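Local structure of esterase (uncultured bacterium pCosCE1, 7ATL) at residues 192-196 / 197-201; 71-74 / 75-79; 16-19 / 20-24. The protein hydrolyses carboxylic esters as a family VIII carboxylesterase with a beta-lactamase-like fold, and also shows promiscuous acyltransferase activity. All coordinates share one frame; numbering follows the deposited sequence.

Contact 1 of 3, residues 192-196 / 197-201; sequences QVFNH and WVAQP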
loop_
_atom_site.group_PDB
_atom_site.type_symbol
_atom_site.label_atom_id
_atom_site.label_comp_id
_atom_site.label_asym_id
_atom_site.label_seq_id
_atom_site.Cartn_x
_atom_site.Cartn_y
_atom_site.Cartn_z
ATOM N N GLN A 192 -1.485 -14.420 -11.310
ATOM C CA GLN A 192 -2.634 -15.344 -11.502
ATOM C C GLN A 192 -3.336 -15.520 -10.144
ATOM O O GLN A 192 -4.576 -15.493 -10.106
ATOM C CB GLN A 192 -2.207 -16.674 -12.130
ATOM C CG GLN A 192 -1.968 -16.603 -13.631
ATOM C CD GLN A 192 -0.756 -15.806 -14.087
ATOM O OE1 GLN A 192 -0.838 -15.037 -15.038
ATOM N NE2 GLN A 192 0.391 -15.975 -13.445
ATOM N N VAL A 193 -2.580 -15.632 -9.052
ATOM C CA VAL A 193 -3.164 -15.701 -7.681
ATOM C C VAL A 193 -4.061 -14.480 -7.457
ATOM O O VAL A 193 -5.225 -14.639 -7.075
ATOM C CB VAL A 193 -2.084 -15.791 -6.597
ATOM C CG1 VAL A 193 -2.715 -15.684 -5.231
ATOM C CG2 VAL A 193 -1.269 -17.068 -6.709
ATOM N N PHE A 194 -3.535 -13.283 -7.675
ATOM C CA PHE A 194 -4.298 -12.028 -7.477
ATOM C C PHE A 194 -5.554 -12.037 -8.356
ATOM O O PHE A 194 -6.621 -11.567 -7.902
ATOM C CB PHE A 194 -3.458 -10.798 -7.819
ATOM C CG PHE A 194 -4.236 -9.513 -7.721
ATOM C CD1 PHE A 194 -4.592 -9.004 -6.478
ATOM C CD2 PHE A 194 -4.644 -8.834 -8.867
ATOM C CE1 PHE A 194 -5.310 -7.821 -6.381
ATOM C CE2 PHE A 194 -5.365 -7.650 -8.772
ATOM C CZ PHE A 194 -5.695 -7.143 -7.523
ATOM N N ASN A 195 -5.420 -12.489 -9.607
ATOM C CA ASN A 195 -6.551 -12.448 -10.567
ATOM C C ASN A 195 -7.656 -13.372 -10.032
ATOM O O ASN A 195 -8.790 -12.886 -9.846
ATOM C CB ASN A 195 -6.122 -12.745 -12.005
ATOM C CG ASN A 195 -7.287 -12.602 -12.964
ATOM O OD1 ASN A 195 -7.936 -11.557 -13.029
ATOM N ND2 ASN A 195 -7.603 -13.671 -13.667
ATOM N N HIS A 196 -7.306 -14.617 -9.713
ATOM C CA HIS A 196 -8.225 -15.675 -9.213
ATOM C C HIS A 196 -8.770 -15.336 -7.824
ATOM O O HIS A 196 -9.974 -15.556 -7.628
ATOM C CB HIS A 196 -7.561 -17.057 -9.235
ATOM C CG HIS A 196 -7.261 -17.527 -10.615
ATOM N ND1 HIS A 196 -6.311 -18.491 -10.877
ATOM C CD2 HIS A 196 -7.761 -17.148 -11.814
ATOM C CE1 HIS A 196 -6.248 -18.704 -12.176
ATOM N NE2 HIS A 196 -7.134 -17.896 -12.769
ATOM N N TRP A 197 -7.959 -14.784 -6.919
ATOM C CA TRP A 197 -8.340 -14.640 -5.483
ATOM C C TRP A 197 -8.919 -13.264 -5.186
ATOM O O TRP A 197 -9.664 -13.174 -4.221
ATOM C CB TRP A 197 -7.174 -14.981 -4.554
ATOM C CG TRP A 197 -6.954 -16.453 -4.522
ATOM C CD1 TRP A 197 -6.250 -17.184 -5.421
ATOM C CD2 TRP A 197 -7.529 -17.387 -3.602
ATOM N NE1 TRP A 197 -6.281 -18.504 -5.077
ATOM C CE2 TRP A 197 -7.080 -18.662 -3.979
ATOM C CE3 TRP A 197 -8.344 -17.269 -2.475
ATOM C CZ2 TRP A 197 -7.444 -19.816 -3.297
ATOM C CZ3 TRP A 197 -8.686 -18.404 -1.774
ATOM C CH2 TRP A 197 -8.233 -19.661 -2.185
ATOM N N VAL A 198 -8.626 -12.251 -5.995
ATOM C CA VAL A 198 -9.119 -10.872 -5.717
ATOM C C VAL A 198 -9.830 -10.287 -6.944
ATOM O O VAL A 198 -11.026 -9.988 -6.818
ATOM C CB VAL A 198 -7.980 -9.984 -5.178
ATOM C CG1 VAL A 198 -8.432 -8.555 -4.907
ATOM C CG2 VAL A 198 -7.388 -10.591 -3.913
ATOM N N ALA A 199 -9.155 -10.104 -8.074
ATOM C CA ALA A 199 -9.679 -9.274 -9.186
ATOM C C ALA A 199 -11.042 -9.801 -9.675
ATOM O O ALA A 199 -11.977 -8.986 -9.875
ATOM C CB ALA A 199 -8.680 -9.234 -10.311
ATOM N N GLN A 200 -11.149 -11.107 -9.905
ATOM C CA GLN A 200 -12.386 -11.728 -10.451
ATOM C C GLN A 200 -13.491 -11.676 -9.400
ATOM O O GLN A 200 -14.528 -11.094 -9.666
ATOM C CB GLN A 200 -12.118 -13.123 -11.022
ATOM C CG GLN A 200 -11.375 -13.052 -12.357
ATOM C CD GLN A 200 -11.267 -14.384 -13.062
ATOM O OE1 GLN A 200 -11.737 -14.535 -14.180
ATOM N NE2 GLN A 200 -10.675 -15.370 -12.405
ATOM N N PRO A 201 -13.312 -12.234 -8.185
ATOM C CA PRO A 201 -14.332 -12.133 -7.138
ATOM C C PRO A 201 -14.882 -10.728 -6.861
ATOM O O PRO A 201 -16.077 -10.620 -6.660
ATOM C CB PRO A 201 -13.585 -12.627 -5.896
ATOM C CG PRO A 201 -12.600 -13.643 -6.451
ATOM C CD PRO A 201 -12.169 -13.069 -7.783
#
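The carbonyl oxygen of F194 accepts two backbone N-H groups. V198 N reaches F194 O at 2.9 Å from above the carbonyl plane. A199 N, also 2.9 Å from F194 O, comes in straighter, with an N-H...O angle of 165°. The first bond spans four residues and the second five, so the helix widens here. Q200 N continues the wide spacing with a bond to N195 O at 3.0 Å. Before the change, W197 N makes an ordinary four-residue bond to V193 O. This pi-type turn lies in the last part of helix 190-199, in the helical part of the beta-lactamase-like fold. The F194 ring, with CG anti to the backbone N (chi1 176°), reaches forward along the helix. Its CE1 lies 3.5 Å from V198 CG1, and its CE2 touches A199 CB more loosely. One residue back, V193 CG1 packs on W197 CD1 at 3.8 Å. W197 CD1, at the ring edge, lies 3.2 Å from V193 O, in the ring plane. On the solvent side, H196 and Q200 run side by side. Q200 NE2 sits at the edge of the H196 ring, 3.5 Å from CD2, while H196 ND1 bonds to E188. The Q200 side chain slants across N195, with Q200 NE2 3.7 Å from N195 ND2 and the amide planes only 24° apart. The F194 ring meets Y70 of helix 67-80 with the planes nearly perpendicular.

Contact 2 of 3, residues 71-74 / 75-79; sequences ITLA and AMRMI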
loop_
_atom_site.group_PDB
_atom_site.type_symbol
_atom_site.label_atom_id
_atom_site.label_comp_id
_atom_site.label_asym_id
_atom_site.label_seq_id
_atom_site.Cartn_x
_atom_site.Cartn_y
_atom_site.Cartn_z
ATOM N N ILE A 71 -2.797 -7.740 -1.526
ATOM C CA ILE A 71 -2.184 -9.092 -1.392
ATOM C C ILE A 71 -2.493 -9.628 0.011
ATOM O O ILE A 71 -2.672 -10.874 0.141
ATOM C CB ILE A 71 -0.685 -9.087 -1.728
ATOM C CG1 ILE A 71 -0.425 -8.509 -3.116
ATOM C CG2 ILE A 71 -0.103 -10.486 -1.596
ATOM C CD1 ILE A 71 -1.052 -9.292 -4.233
ATOM N N THR A 72 -2.608 -8.742 1.003
ATOM C CA THR A 72 -3.139 -9.108 2.340
ATOM C C THR A 72 -4.546 -9.706 2.162
ATOM O O THR A 72 -4.811 -10.775 2.748
ATOM C CB THR A 72 -3.120 -7.912 3.292
ATOM O OG1 THR A 72 -1.756 -7.512 3.437
ATOM C CG2 THR A 72 -3.744 -8.232 4.635
ATOM N N LEU A 73 -5.404 -9.082 1.347
ATOM C CA LEU A 73 -6.764 -9.621 1.054
ATOM C C LEU A 73 -6.654 -11.024 0.449
ATOM O O LEU A 73 -7.440 -11.875 0.854
ATOM C CB LEU A 73 -7.581 -8.734 0.106
ATOM C CG LEU A 73 -8.950 -9.334 -0.242
ATOM C CD1 LEU A 73 -9.692 -9.706 1.030
ATOM C CD2 LEU A 73 -9.793 -8.399 -1.067
ATOM N N ALA A 74 -5.760 -11.252 -0.511
ATOM C CA ALA A 74 -5.612 -12.576 -1.156
ATOM C C ALA A 74 -5.322 -13.630 -0.075
ATOM O O ALA A 74 -5.994 -14.675 -0.072
ATOM C CB ALA A 74 -4.540 -12.517 -2.212
ATOM N N ALA A 75 -4.375 -13.346 0.818
ATOM C CA ALA A 75 -3.966 -14.209 1.950
ATOM C C ALA A 75 -5.140 -14.468 2.901
ATOM O O ALA A 75 -5.317 -15.631 3.324
ATOM C CB ALA A 75 -2.843 -13.551 2.717
ATOM N N MET A 76 -5.858 -13.416 3.303
ATOM C CA MET A 76 -6.950 -13.552 4.290
ATOM C C MET A 76 -8.056 -14.437 3.706
ATOM O O MET A 76 -8.678 -15.235 4.462
ATOM C CB MET A 76 -7.522 -12.197 4.678
ATOM C CG MET A 76 -6.592 -11.382 5.544
ATOM S SD MET A 76 -5.800 -12.248 6.899
ATOM C CE MET A 76 -7.237 -12.846 7.783
ATOM N N ARG A 77 -8.275 -14.355 2.406
ATOM C CA ARG A 77 -9.250 -15.248 1.738
ATOM C C ARG A 77 -8.736 -16.688 1.805
ATOM O O ARG A 77 -9.551 -17.595 2.066
ATOM C CB ARG A 77 -9.542 -14.790 0.309
ATOM C CG ARG A 77 -10.366 -13.518 0.265
ATOM C CD ARG A 77 -10.954 -13.322 -1.109
ATOM N NE ARG A 77 -12.074 -14.221 -1.256
ATOM C CZ ARG A 77 -12.255 -15.079 -2.247
ATOM N NH1 ARG A 77 -11.398 -15.151 -3.254
ATOM N NH2 ARG A 77 -13.317 -15.863 -2.225
ATOM N N MET A 78 -7.444 -16.898 1.576
ATOM C CA MET A 78 -6.869 -18.266 1.528
ATOM C C MET A 78 -6.977 -18.834 2.941
ATOM O O MET A 78 -7.219 -20.038 3.100
ATOM C CB MET A 78 -5.411 -18.252 1.063
ATOM C CG MET A 78 -5.266 -18.350 -0.430
ATOM S SD MET A 78 -3.562 -18.045 -0.929
ATOM C CE MET A 78 -3.671 -18.275 -2.700
ATOM N N ILE A 79 -6.824 -17.961 3.927
ATOM C CA ILE A 79 -6.877 -18.325 5.368
ATOM C C ILE A 79 -8.320 -18.683 5.745
ATOM O O ILE A 79 -8.508 -19.683 6.455
ATOM C CB ILE A 79 -6.284 -17.181 6.206
ATOM C CG1 ILE A 79 -4.755 -17.228 6.177
ATOM C CG2 ILE A 79 -6.831 -17.206 7.619
ATOM C CD1 ILE A 79 -4.080 -15.921 6.491
#
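L73 and R77 touch one turn apart on helix 67-80. This helix belongs to the helical part of the beta-lactamase-like fold, and its first turn carries K68 of a probable SxxK motif with S65. L73 has CG anti to its own N (chi1 177°), which carries CD1 forward along the helix. There it meets the aliphatic part of R77, CD1 to CG at 3.9 Å, and the two side chains cross at a slant. R77 turns the other way at its first torsion, with CG beside the backbone N (chi1 -71°). That puts R77 CG 3.4 Å from L73 O. The chain then bends at chi3, and its guanidinium leaves the helix. R77 NE bonds to I288 O and NH1 to W197 O, so two backbone carbonyls from other parts of the chain hold this buried group. M78 differs: beyond CG it is extended (chi2 170°), and it reaches V193 and W197 of helix 190-199. A74 and A75 are small, and V198 and L182 both touch A74. T72 turns its hydroxyl back to K68 O, a bond within the helix. Regular four-residue backbone bonds run through all these turns. M76, like R77, starts beside its backbone N. Its chain folds at both chi2 and chi3 and packs against helix 291-297, while M76 CG lies 3.4 Å from T72 O.

Contact 3 of 3, residues 16-19 / 20-24; sequences SQQA and IDEGR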
loop_
_atom_site.group_PDB
_atom_site.type_symbol
_atom_site.label_atom_id
_atom_site.label_comp_id
_atom_site.label_asym_id
_atom_site.label_seq_id
_atom_site.Cartn_x
_atom_site.Cartn_y
_atom_site.Cartn_z
ATOM N N SER A 16 -8.384 20.191 -3.174
ATOM C CA SER A 16 -7.705 19.676 -4.385
ATOM C C SER A 16 -7.290 20.843 -5.281
ATOM O O SER A 16 -6.120 20.853 -5.742
ATOM C CB SER A 16 -8.576 18.706 -5.117
ATOM O OG SER A 16 -8.823 17.543 -4.333
ATOM N N GLN A 17 -8.198 21.790 -5.522
ATOM C CA GLN A 17 -7.938 22.950 -6.416
ATOM C C GLN A 17 -6.806 23.790 -5.807
ATOM O O GLN A 17 -5.875 24.150 -6.549
ATOM C CB GLN A 17 -9.205 23.783 -6.663
ATOM C CG GLN A 17 -9.142 24.665 -7.912
ATOM C CD GLN A 17 -8.533 23.924 -9.081
ATOM O OE1 GLN A 17 -9.024 22.873 -9.503
ATOM N NE2 GLN A 17 -7.413 24.437 -9.572
ATOM N N GLN A 18 -6.866 24.055 -4.504
ATOM C CA GLN A 18 -5.825 24.800 -3.759
ATOM C C GLN A 18 -4.469 24.110 -3.958
ATOM O O GLN A 18 -3.486 24.807 -4.288
ATOM C CB GLN A 18 -6.235 24.891 -2.286
ATOM C CG GLN A 18 -5.174 25.515 -1.387
ATOM C CD GLN A 18 -5.783 25.952 -0.077
ATOM O OE1 GLN A 18 -5.569 25.352 0.979
ATOM N NE2 GLN A 18 -6.599 26.989 -0.150
ATOM N N ALA A 19 -4.418 22.792 -3.763
ATOM C CA ALA A 19 -3.187 21.964 -3.791
ATOM C C ALA A 19 -2.569 22.009 -5.190
ATOM O O ALA A 19 -1.319 22.026 -5.303
ATOM C CB ALA A 19 -3.493 20.542 -3.375
ATOM N N ILE A 20 -3.402 22.045 -6.226
ATOM C CA ILE A 20 -2.916 22.207 -7.624
ATOM C C ILE A 20 -2.313 23.606 -7.818
ATOM O O ILE A 20 -1.135 23.676 -8.198
ATOM C CB ILE A 20 -4.045 21.888 -8.605
ATOM C CG1 ILE A 20 -4.324 20.381 -8.583
ATOM C CG2 ILE A 20 -3.698 22.407 -9.994
ATOM C CD1 ILE A 20 -5.736 20.001 -8.901
ATOM N N ASP A 21 -3.069 24.671 -7.533
ATOM C CA ASP A 21 -2.643 26.087 -7.718
ATOM C C ASP A 21 -1.390 26.356 -6.882
ATOM O O ASP A 21 -0.599 27.234 -7.268
ATOM C CB ASP A 21 -3.722 27.097 -7.298
ATOM C CG ASP A 21 -5.092 26.867 -7.914
ATOM O OD1 ASP A 21 -5.167 26.160 -8.971
ATOM O OD2 ASP A 21 -6.079 27.372 -7.320
ATOM N N GLU A 22 -1.227 25.671 -5.752
ATOM C CA GLU A 22 -0.015 25.845 -4.910
ATOM C C GLU A 22 1.152 25.014 -5.488
ATOM O O GLU A 22 2.257 25.107 -4.915
ATOM C CB GLU A 22 -0.346 25.511 -3.450
ATOM C CG GLU A 22 -1.272 26.525 -2.792
ATOM C CD GLU A 22 -1.485 26.363 -1.295
ATOM O OE1 GLU A 22 -0.718 25.602 -0.654
ATOM O OE2 GLU A 22 -2.429 26.989 -0.768
ATOM N N GLY A 23 0.930 24.250 -6.578
ATOM C CA GLY A 23 1.880 23.276 -7.167
ATOM C C GLY A 23 2.360 22.226 -6.159
ATOM O O GLY A 23 3.554 21.843 -6.207
ATOM N N ARG A 24 1.480 21.789 -5.249
ATOM C CA ARG A 24 1.763 20.736 -4.236
ATOM C C ARG A 24 1.384 19.384 -4.854
ATOM O O ARG A 24 2.087 18.407 -4.612
ATOM C CB ARG A 24 0.995 21.008 -2.938
ATOM C CG ARG A 24 1.737 21.851 -1.907
ATOM C CD ARG A 24 0.761 22.531 -0.949
ATOM N NE ARG A 24 -0.137 21.587 -0.288
ATOM C CZ ARG A 24 -1.471 21.654 -0.214
ATOM N NH1 ARG A 24 -2.162 22.657 -0.733
ATOM N NH2 ARG A 24 -2.123 20.697 0.423
#
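Q17 passes across D21 on one side of the helix end, their amide and carboxylate planes 42° apart. Q17 NE2 donates a bent bond to D21 OD1 at 2.9 Å, meeting it on the syn side and somewhat out of the carboxylate plane. The Q17 chain bends at chi2 (43°), which swings the amide toward D21. Q18 and E22 instead lie side by side and point the same way, with flat ends only 13° apart. Here Q18 CG rests 3.2 Å from E22 OE2, with no hydrogen bond between the two groups. R24 folds back along the last turn. A19 CB lies over one face of its guanidinium, 3.6 Å from NH1, and Q18 CG sits at its edge. R24 NH1 also makes a salt bridge to E22 OE1 at 3.3 Å, approaching from above the carboxylate plane. The chain closes the helix with a Schellman motif. G23 has positive phi and is the first residue to leave helical geometry. R24 N bonds to A19 O at 2.8 Å, while G23 N bonds to I20 O. This end of helix 3-21 packs against strand 37-44, where S16 and I20 touch S44. On helix 372-381, S16 OG bonds to Y372 and A19 packs on the same residue, while R24 NE makes a salt bridge to E366 of helix 366-369.

Contacts 1 and 2 belong together. Their centres are 10 Å apart, and helices 190-199 and 67-80 pack directly on each other through both polar and apolar links. Contact 2 is the buried member, joined within itself by regular helix bonds, its side chains mostly turned to neighbouring helices. Contact 1 is partly buried: V193, F194, V198 and A199 are inside, H196 and Q200 exposed. Contact 3 stands apart, with its centre about 37 Å from that of contact 2 and on the opposite side of the chain's centre. Its partly buried helix end carries amide, carboxylate and guanidinium pairs. Contacts 1 and 3 also differ in backbone: a pi-type widening against a Schellman ending.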